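Local coordinates for uncharacterized protein PA2218 (Pseudomonas aeruginosa, PDB 2HDW) that is of unknown specific function but has the alpha/beta hydrolase fold and is probably a hydrolase, at residues Q232-D237 / T285-L290; P132-E137 / P148-E153; V198-M203 / I309-G314. All coordinates share one frame; numbering follows the deposited sequence.

From the N terminus, interaction 2 closes first: the loop P132-E137, which follows strand 126-130, meets P148-E153 at the start of helix 148-164, and ten residues are looped out between them. V198-M203, the end of strand 197-201 and the loop after it, comes next; its partner I309-G314 follows 105 residues later, which makes interaction 3 a pairing of neighbouring strands in the main sheet. Interaction 1 falls wholly within that long excursion, joining helix 220-240 to T285-L290, a turn running into helix 289-292. Interaction 2 lies in series with both and crosses neither. Interactions 1 and 2 sit on the same side of the chain's centre, their nearest atoms about 6 Å apart; interaction 3 is on the opposite side.

Interaction 1. Residues Q232-D237 / T285-L290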
loop_
_atom_site.group_PDB
_atom_site.type_symbol
_atom_site.label_atom_id
_atom_site.label_comp_id
_atom_site.label_asym_id
_atom_site.label_seq_id
_atom_site.Cartn_x
_atom_site.Cartn_y
_atom_site.Cartn_z
ATOM N N GLN A 232 -12.681 -3.450 -25.992
ATOM C CA GLN A 232 -13.264 -4.720 -26.424
ATOM C C GLN A 232 -13.620 -5.563 -25.198
ATOM O O GLN A 232 -14.635 -6.264 -25.181
ATOM C CB GLN A 232 -12.273 -5.516 -27.289
ATOM C CG GLN A 232 -11.998 -4.966 -28.681
ATOM C CD GLN A 232 -13.227 -4.960 -29.574
ATOM O OE1 GLN A 232 -14.171 -5.720 -29.356
ATOM N NE2 GLN A 232 -13.212 -4.112 -30.594
ATOM N N GLN A 233 -12.781 -5.494 -24.169
ATOM C CA GLN A 233 -13.020 -6.283 -22.962
ATOM C C GLN A 233 -14.264 -5.800 -22.228
ATOM O O GLN A 233 -15.012 -6.610 -21.670
ATOM C CB GLN A 233 -11.805 -6.237 -22.029
ATOM C CG GLN A 233 -11.854 -7.277 -20.910
ATOM C CD GLN A 233 -12.049 -8.691 -21.443
ATOM O OE1 GLN A 233 -11.371 -9.102 -22.381
ATOM N NE2 GLN A 233 -12.969 -9.442 -20.842
ATOM N N ARG A 234 -14.494 -4.487 -22.228
ATOM C CA ARG A 234 -15.683 -3.952 -21.572
ATOM C C ARG A 234 -16.926 -4.578 -22.202
ATOM O O ARG A 234 -17.872 -4.917 -21.499
ATOM C CB ARG A 234 -15.762 -2.426 -21.708
ATOM C CG ARG A 234 -14.762 -1.647 -20.864
ATOM C CD ARG A 234 -15.208 -0.187 -20.726
ATOM N NE ARG A 234 -16.388 -0.073 -19.876
ATOM C CZ ARG A 234 -16.455 0.668 -18.773
ATOM N NH1 ARG A 234 -15.409 1.380 -18.378
ATOM N NH2 ARG A 234 -17.558 0.662 -18.037
ATOM N N TRP A 235 -16.930 -4.726 -23.526
ATOM C CA TRP A 235 -18.078 -5.329 -24.198
ATOM C C TRP A 235 -18.268 -6.788 -23.776
ATOM O O TRP A 235 -19.388 -7.214 -23.488
ATOM C CB TRP A 235 -17.936 -5.241 -25.725
ATOM C CG TRP A 235 -18.391 -3.929 -26.306
ATOM C CD1 TRP A 235 -19.398 -3.126 -25.836
ATOM C CD2 TRP A 235 -17.901 -3.301 -27.498
ATOM N NE1 TRP A 235 -19.564 -2.042 -26.665
ATOM C CE2 TRP A 235 -18.659 -2.124 -27.692
ATOM C CE3 TRP A 235 -16.897 -3.621 -28.425
ATOM C CZ2 TRP A 235 -18.441 -1.263 -28.774
ATOM C CZ3 TRP A 235 -16.681 -2.768 -29.501
ATOM C CH2 TRP A 235 -17.451 -1.601 -29.666
ATOM N N LYS A 236 -17.184 -7.558 -23.747
ATOM C CA LYS A 236 -17.274 -8.955 -23.326
ATOM C C LYS A 236 -17.805 -9.051 -21.898
ATOM O O LYS A 236 -18.677 -9.872 -21.608
ATOM C CB LYS A 236 -15.908 -9.642 -23.396
ATOM C CG LYS A 236 -15.494 -10.091 -24.785
ATOM C CD LYS A 236 -14.280 -11.020 -24.718
ATOM C CE LYS A 236 -14.606 -12.308 -23.968
ATOM N NZ LYS A 236 -13.416 -13.187 -23.793
ATOM N N ASP A 237 -17.276 -8.222 -21.002
ATOM C CA ASP A 237 -17.729 -8.243 -19.613
ATOM C C ASP A 237 -19.206 -7.847 -19.549
ATOM O O ASP A 237 -19.983 -8.434 -18.803
ATOM C CB ASP A 237 -16.917 -7.279 -18.738
ATOM C CG ASP A 237 -15.442 -7.648 -18.648
ATOM O OD1 ASP A 237 -15.098 -8.836 -18.837
ATOM O OD2 ASP A 237 -14.629 -6.741 -18.363
ATOM N N THR A 285 -9.230 -7.305 -12.141
ATOM C CA THR A 285 -10.124 -7.485 -13.279
ATOM C C THR A 285 -9.328 -6.987 -14.473
ATOM O O THR A 285 -8.436 -6.146 -14.316
ATOM C CB THR A 285 -11.367 -6.607 -13.148
ATOM O OG1 THR A 285 -10.957 -5.239 -13.010
ATOM C CG2 THR A 285 -12.190 -7.021 -11.937
ATOM N N MET A 286 -9.642 -7.499 -15.659
ATOM C CA MET A 286 -8.938 -7.083 -16.864
ATOM C C MET A 286 -9.090 -5.588 -17.139
ATOM O O MET A 286 -8.179 -4.961 -17.667
ATOM C CB MET A 286 -9.426 -7.894 -18.078
ATOM C CG MET A 286 -8.898 -9.338 -18.125
ATOM S SD MET A 286 -9.360 -10.236 -19.636
ATOM C CE MET A 286 -8.163 -9.583 -20.760
ATOM N N THR A 287 -10.218 -4.993 -16.764
ATOM C CA THR A 287 -10.401 -3.567 -17.032
ATOM C C THR A 287 -9.949 -2.591 -15.932
ATOM O O THR A 287 -10.150 -1.379 -16.049
ATOM C CB THR A 287 -11.870 -3.269 -17.437
ATOM O OG1 THR A 287 -12.772 -3.779 -16.445
ATOM C CG2 THR A 287 -12.179 -3.928 -18.777
ATOM N N THR A 288 -9.313 -3.106 -14.882
ATOM C CA THR A 288 -8.841 -2.250 -13.789
ATOM C C THR A 288 -7.947 -1.084 -14.234
ATOM O O THR A 288 -8.084 0.033 -13.736
ATOM C CB THR A 288 -8.087 -3.083 -12.711
ATOM O OG1 THR A 288 -9.039 -3.697 -11.831
ATOM C CG2 THR A 288 -7.141 -2.201 -11.895
ATOM N N PRO A 289 -7.021 -1.324 -15.178
ATOM C CA PRO A 289 -6.124 -0.263 -15.656
ATOM C C PRO A 289 -6.771 1.021 -16.204
ATOM O O PRO A 289 -6.146 2.074 -16.206
ATOM C CB PRO A 289 -5.294 -0.971 -16.726
ATOM C CG PRO A 289 -5.259 -2.396 -16.236
ATOM C CD PRO A 289 -6.683 -2.614 -15.809
ATOM N N LEU A 290 -8.011 0.943 -16.671
ATOM C CA LEU A 290 -8.665 2.124 -17.233
ATOM C C LEU A 290 -8.603 3.389 -16.377
ATOM O O LEU A 290 -8.367 4.479 -16.900
ATOM C CB LEU A 290 -10.119 1.808 -17.577
ATOM C CG LEU A 290 -10.304 0.878 -18.778
ATOM C CD1 LEU A 290 -11.746 0.439 -18.857
ATOM C CD2 LEU A 290 -9.874 1.595 -20.066
HETATM O O HOH W 1 -12.360 -7.128 -16.736
HETATM O O HOH W 2 -15.463 -4.239 -17.399
#
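Van der Waals contact joins Q233, R234 and D237 of helix 220-240 to M286, T287 and L290. The Q233 side chain, with CG opposite the backbone N (chi1 -167°) and the chain bent at chi2, crosses M286 at about a right angle: its OE1 lies 3.6 Å from M286 SD, and its CG rests near M286 CB. The methyl CG2 of T287 enters among three helix residues, 4.0 Å from Q233 CG and equally close to R234 CG, and also near the D237 carboxylate. Farther along, L290 CD1 packs obliquely against the R234 guanidinium, 3.8 Å from NH1.

Polar contact between the segments runs through water. D237 OD2 accepts from two waters at 2.8 Å each; one accepts from T287 N at 3.0 Å, the other bonds T287 OG1 at 2.9 Å. Through water, a single carboxylate oxygen thus reaches both the backbone and the hydroxyl of one threonine.

Within the helix, Q233 NE2 donates to D237 OD1 (3.0 Å, 157°) from above the carboxylate plane. That oxygen also takes the backbone N-H of A244, so both carboxylate oxygens are engaged.

The T285-T288 partner is a type I beta turn, leading into helix 289-292. The arrangement is a water-bridged helix-to-turn packing at the surface, within the long insertion between strands 197-201 and 309-314 of the alpha/beta hydrolase fold.

Interaction 2. Residues P132-E137 / P148-E153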
loop_
_atom_site.group_PDB
_atom_site.type_symbol
_atom_site.label_atom_id
_atom_site.label_comp_id
_atom_site.label_asym_id
_atom_site.label_seq_id
_atom_site.Cartn_x
_atom_site.Cartn_y
_atom_site.Cartn_z
ATOM N N PRO A 132 -7.280 -2.887 1.112
ATOM C CA PRO A 132 -7.888 -1.901 0.213
ATOM C C PRO A 132 -9.280 -2.341 -0.242
ATOM O O PRO A 132 -9.610 -3.532 -0.202
ATOM C CB PRO A 132 -6.902 -1.845 -0.953
ATOM C CG PRO A 132 -5.582 -2.145 -0.292
ATOM C CD PRO A 132 -5.937 -3.275 0.643
ATOM N N SER A 133 -10.093 -1.372 -0.657
ATOM C CA SER A 133 -11.443 -1.646 -1.151
ATOM C C SER A 133 -11.432 -2.779 -2.180
ATOM O O SER A 133 -10.509 -2.881 -2.985
ATOM C CB SER A 133 -12.034 -0.386 -1.805
ATOM O OG SER A 133 -12.478 0.557 -0.838
ATOM N N TYR A 134 -12.461 -3.622 -2.146
ATOM C CA TYR A 134 -12.606 -4.740 -3.081
ATOM C C TYR A 134 -11.604 -5.886 -2.918
ATOM O O TYR A 134 -11.656 -6.851 -3.687
ATOM C CB TYR A 134 -12.506 -4.251 -4.530
ATOM C CG TYR A 134 -13.449 -3.139 -4.914
ATOM C CD1 TYR A 134 -14.791 -3.390 -5.200
ATOM C CD2 TYR A 134 -12.987 -1.829 -5.022
ATOM C CE1 TYR A 134 -15.647 -2.356 -5.587
ATOM C CE2 TYR A 134 -13.832 -0.792 -5.408
ATOM C CZ TYR A 134 -15.156 -1.059 -5.686
ATOM O OH TYR A 134 -15.983 -0.012 -6.036
ATOM N N THR A 135 -10.700 -5.794 -1.944
ATOM C CA THR A 135 -9.695 -6.843 -1.758
ATOM C C THR A 135 -9.590 -7.381 -0.334
ATOM O O THR A 135 -10.157 -6.815 0.600
ATOM C CB THR A 135 -8.287 -6.351 -2.174
ATOM O OG1 THR A 135 -7.811 -5.390 -1.224
ATOM C CG2 THR A 135 -8.339 -5.699 -3.553
ATOM N N GLY A 136 -8.852 -8.480 -0.179
ATOM C CA GLY A 136 -8.675 -9.085 1.131
ATOM C C GLY A 136 -9.990 -9.421 1.808
ATOM O O GLY A 136 -10.858 -10.064 1.214
ATOM N N GLU A 137 -10.142 -8.992 3.057
ATOM C CA GLU A 137 -11.375 -9.246 3.794
ATOM C C GLU A 137 -12.333 -8.066 3.700
ATOM O O GLU A 137 -13.450 -8.118 4.218
ATOM C CB GLU A 137 -11.064 -9.553 5.260
ATOM C CG GLU A 137 -10.250 -10.818 5.446
ATOM C CD GLU A 137 -10.096 -11.204 6.895
ATOM O OE1 GLU A 137 -9.421 -10.469 7.641
ATOM O OE2 GLU A 137 -10.656 -12.245 7.291
ATOM N N PRO A 148 -7.194 4.692 -8.554
ATOM C CA PRO A 148 -6.310 5.599 -7.813
ATOM C C PRO A 148 -7.102 6.511 -6.887
ATOM O O PRO A 148 -6.622 6.900 -5.818
ATOM C CB PRO A 148 -5.592 6.364 -8.921
ATOM C CG PRO A 148 -6.611 6.401 -10.017
ATOM C CD PRO A 148 -7.172 4.995 -9.995
ATOM N N ASP A 149 -8.322 6.837 -7.299
ATOM C CA ASP A 149 -9.199 7.710 -6.514
ATOM C C ASP A 149 -9.688 6.979 -5.266
ATOM O O ASP A 149 -9.453 7.421 -4.140
ATOM C CB ASP A 149 -10.400 8.138 -7.365
ATOM C CG ASP A 149 -11.264 9.198 -6.690
ATOM O OD1 ASP A 149 -11.377 9.186 -5.451
ATOM O OD2 ASP A 149 -11.856 10.035 -7.408
ATOM N N ILE A 150 -10.362 5.851 -5.474
ATOM C CA ILE A 150 -10.897 5.068 -4.370
ATOM C C ILE A 150 -9.807 4.597 -3.411
ATOM O O ILE A 150 -9.990 4.618 -2.195
ATOM C CB ILE A 150 -11.678 3.837 -4.885
ATOM C CG1 ILE A 150 -12.884 4.297 -5.714
ATOM C CG2 ILE A 150 -12.146 2.978 -3.707
ATOM C CD1 ILE A 150 -13.719 3.148 -6.299
ATOM N N ASN A 151 -8.667 4.182 -3.952
ATOM C CA ASN A 151 -7.585 3.710 -3.101
ATOM C C ASN A 151 -6.973 4.855 -2.300
ATOM O O ASN A 151 -6.583 4.675 -1.142
ATOM C CB ASN A 151 -6.532 2.978 -3.944
ATOM C CG ASN A 151 -7.019 1.604 -4.402
ATOM O OD1 ASN A 151 -7.896 1.007 -3.773
ATOM N ND2 ASN A 151 -6.444 1.093 -5.484
ATOM N N THR A 152 -6.893 6.038 -2.898
ATOM C CA THR A 152 -6.363 7.178 -2.159
ATOM C C THR A 152 -7.333 7.419 -0.998
ATOM O O THR A 152 -6.918 7.668 0.132
ATOM C CB THR A 152 -6.258 8.426 -3.061
ATOM O OG1 THR A 152 -5.215 8.222 -4.025
ATOM C CG2 THR A 152 -5.952 9.665 -2.236
ATOM N N GLU A 153 -8.629 7.314 -1.279
ATOM C CA GLU A 153 -9.659 7.492 -0.251
ATOM C C GLU A 153 -9.521 6.451 0.876
ATOM O O GLU A 153 -9.704 6.774 2.055
ATOM C CB GLU A 153 -11.051 7.405 -0.894
ATOM C CG GLU A 153 -12.217 7.175 0.071
ATOM C CD GLU A 153 -12.294 8.202 1.195
ATOM O OE1 GLU A 153 -11.927 9.375 0.976
ATOM O OE2 GLU A 153 -12.744 7.833 2.304
#
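P132 and N151 make the nearest backbone approach, their CA atoms 6.5 Å apart, where a type II beta turn from P132 to T135 faces the first turns of helix 148-164. P132 O closes the turn by accepting from T135 N at 3.1 Å; T135 OG1 adds a second bond to P132 O at 2.8 Å, from the same face of the carbonyl plane. Y134 takes the third position of the turn with a positive phi of 69°.

I150 carries the side-chain contact with both its branches. CG2, anti to the backbone N, touches S133 and lies 3.8 Å from S133 OG. CD1, at the end of the other branch, meets the Y134 ring at its edge, 4.0 Å from CE2 and 3.9 Å from OH; the two side chains cross at about a right angle. Beside them the N151 side chain rests against P132 CB, and W181 of helix 180-191 touches both residues.

No hydrogen bond links the two segments. S133 OG instead bonds D154 OD1, one residue beyond the helical segment. At this contact the turn therefore meets the helical segment by van der Waals packing, and the S133 hydroxyl adds a polar link to the next residue of the helix.

Interaction 3. Residues V198-M203 / I309-G314; sequences VVTSTM and ILLIHG
V198 and I309 begin a parallel strand pairing in the main sheet of the alpha/beta hydrolase fold, where strand 197-201 lies beside strand 309-314, itself next to the edge strand 334-339. The axes are 4.7 Å apart and 12° from parallel. Four hydrogen bonds, passing alternately in each direction, run from L310 N to V198 O (3.0 Å, in the carbonyl plane) through to T202 N to I312 O (2.8 Å).

The tight part is mostly hydrophobic on both faces. V198 CG1 lies 3.7 Å from I309 CG1, on the face where T200 also meets L311 and which helix 180-191 helps cover. On the other face, V199 touches L310 and sends CG1 to I312 CD1 at 3.8 Å; helix 356-366 packs here, F362 touching V199 and L310 and I359 touching I312. T200 OG1, between the backbone N and carbonyl carbon (chi1 58°), presses alongside L311 CB.

Toward the C-terminal ends direct side-chain packing gives way in part to ordered water, although the residues remain buried. One water accepts from M203 N, donates to I312 O and bonds T200 OG1; another joins T202 OG1 to G314 N. M203 SD reaches across obliquely to L311 CD2, and the H313 imidazole bonds S323 through ND1 and S319 through NE2. T202 CA sits over one face of that ring, 3.5 Å from its centroid in a CH-pi contact, while M203 O lies at the ring edge, 3.5 Å from H313 CE1.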
loop_
_atom_site.group_PDB
_atom_site.type_symbol
_atom_site.label_atom_id
_atom_site.label_comp_id
_atom_site.label_asym_id
_atom_site.label_seq_id
_atom_site.Cartn_x
_atom_site.Cartn_y
_atom_site.Cartn_z
ATOM N N VAL A 198 4.739 11.654 6.384
ATOM C CA VAL A 198 4.585 10.493 5.522
ATOM C C VAL A 198 5.915 9.877 5.098
ATOM O O VAL A 198 6.865 10.583 4.753
ATOM C CB VAL A 198 3.788 10.861 4.233
ATOM C CG1 VAL A 198 4.528 11.952 3.454
ATOM C CG2 VAL A 198 3.595 9.626 3.361
ATOM N N VAL A 199 5.954 8.548 5.132
ATOM C CA VAL A 199 7.115 7.761 4.727
ATOM C C VAL A 199 6.653 6.819 3.626
ATOM O O VAL A 199 5.548 6.295 3.696
ATOM C CB VAL A 199 7.640 6.870 5.881
ATOM C CG1 VAL A 199 8.564 5.779 5.320
ATOM C CG2 VAL A 199 8.381 7.708 6.894
ATOM N N THR A 200 7.480 6.621 2.603
ATOM C CA THR A 200 7.142 5.680 1.542
ATOM C C THR A 200 8.278 4.667 1.521
ATOM O O THR A 200 9.431 5.019 1.777
ATOM C CB THR A 200 7.043 6.347 0.146
ATOM O OG1 THR A 200 8.285 6.982 -0.182
ATOM C CG2 THR A 200 5.913 7.366 0.116
ATOM N N SER A 201 7.955 3.410 1.243
ATOM C CA SER A 201 8.982 2.377 1.197
ATOM C C SER A 201 8.959 1.670 -0.157
ATOM O O SER A 201 7.924 1.142 -0.566
ATOM C CB SER A 201 8.763 1.363 2.325
ATOM O OG SER A 201 9.865 0.476 2.434
ATOM N N THR A 202 10.099 1.682 -0.849
ATOM C CA THR A 202 10.238 1.038 -2.159
ATOM C C THR A 202 8.961 1.236 -2.997
ATOM O O THR A 202 8.377 0.290 -3.537
ATOM C CB THR A 202 10.587 -0.484 -1.977
ATOM O OG1 THR A 202 11.015 -1.031 -3.228
ATOM C CG2 THR A 202 9.383 -1.280 -1.453
ATOM N N MET A 203 8.566 2.499 -3.126
ATOM C CA MET A 203 7.344 2.886 -3.827
ATOM C C MET A 203 7.288 2.742 -5.341
ATOM O O MET A 203 8.307 2.664 -6.031
ATOM C CB MET A 203 6.977 4.351 -3.487
ATOM C CG MET A 203 7.785 5.426 -4.253
ATOM S SD MET A 203 7.189 7.164 -4.070
ATOM C CE MET A 203 5.902 7.247 -5.319
ATOM N N ILE A 309 8.452 14.588 4.322
ATOM C CA ILE A 309 8.367 13.358 3.538
ATOM C C ILE A 309 9.707 12.634 3.598
ATOM O O ILE A 309 10.759 13.254 3.448
ATOM C CB ILE A 309 8.106 13.622 2.044
ATOM C CG1 ILE A 309 6.799 14.385 1.840
ATOM C CG2 ILE A 309 8.043 12.303 1.298
ATOM C CD1 ILE A 309 6.573 14.764 0.392
ATOM N N LEU A 310 9.660 11.326 3.825
ATOM C CA LEU A 310 10.865 10.507 3.852
ATOM C C LEU A 310 10.614 9.348 2.894
ATOM O O LEU A 310 9.815 8.462 3.186
ATOM C CB LEU A 310 11.135 9.963 5.263
ATOM C CG LEU A 310 12.220 8.876 5.347
ATOM C CD1 LEU A 310 13.548 9.425 4.821
ATOM C CD2 LEU A 310 12.377 8.394 6.783
ATOM N N LEU A 311 11.264 9.367 1.739
ATOM C CA LEU A 311 11.095 8.285 0.780
ATOM C C LEU A 311 12.281 7.342 0.959
ATOM O O LEU A 311 13.433 7.767 0.890
ATOM C CB LEU A 311 11.047 8.834 -0.648
ATOM C CG LEU A 311 9.951 9.881 -0.890
ATOM C CD1 LEU A 311 10.541 11.266 -0.669
ATOM C CD2 LEU A 311 9.413 9.776 -2.319
ATOM N N ILE A 312 11.991 6.068 1.206
ATOM C CA ILE A 312 13.021 5.057 1.430
ATOM C C ILE A 312 13.057 4.083 0.254
ATOM O O ILE A 312 12.012 3.649 -0.216
ATOM C CB ILE A 312 12.720 4.281 2.739
ATOM C CG1 ILE A 312 12.523 5.278 3.885
ATOM C CG2 ILE A 312 13.852 3.302 3.056
ATOM C CD1 ILE A 312 12.213 4.646 5.237
ATOM N N HIS A 313 14.252 3.730 -0.218
ATOM C CA HIS A 313 14.351 2.822 -1.357
ATOM C C HIS A 313 15.683 2.077 -1.446
ATOM O O HIS A 313 16.748 2.634 -1.153
ATOM C CB HIS A 313 14.121 3.595 -2.664
ATOM C CG HIS A 313 13.313 2.843 -3.676
ATOM N ND1 HIS A 313 12.085 3.282 -4.123
ATOM C CD2 HIS A 313 13.533 1.656 -4.289
ATOM C CE1 HIS A 313 11.580 2.396 -4.963
ATOM N NE2 HIS A 313 12.438 1.399 -5.081
ATOM N N GLY A 314 15.609 0.812 -1.850
ATOM C CA GLY A 314 16.801 0.004 -1.996
ATOM C C GLY A 314 17.625 0.466 -3.183
ATOM O O GLY A 314 17.084 0.800 -4.240
HETATM O O HOH W 3 9.858 4.900 -1.483
HETATM O O HOH W 4 13.706 -1.201 -2.428
#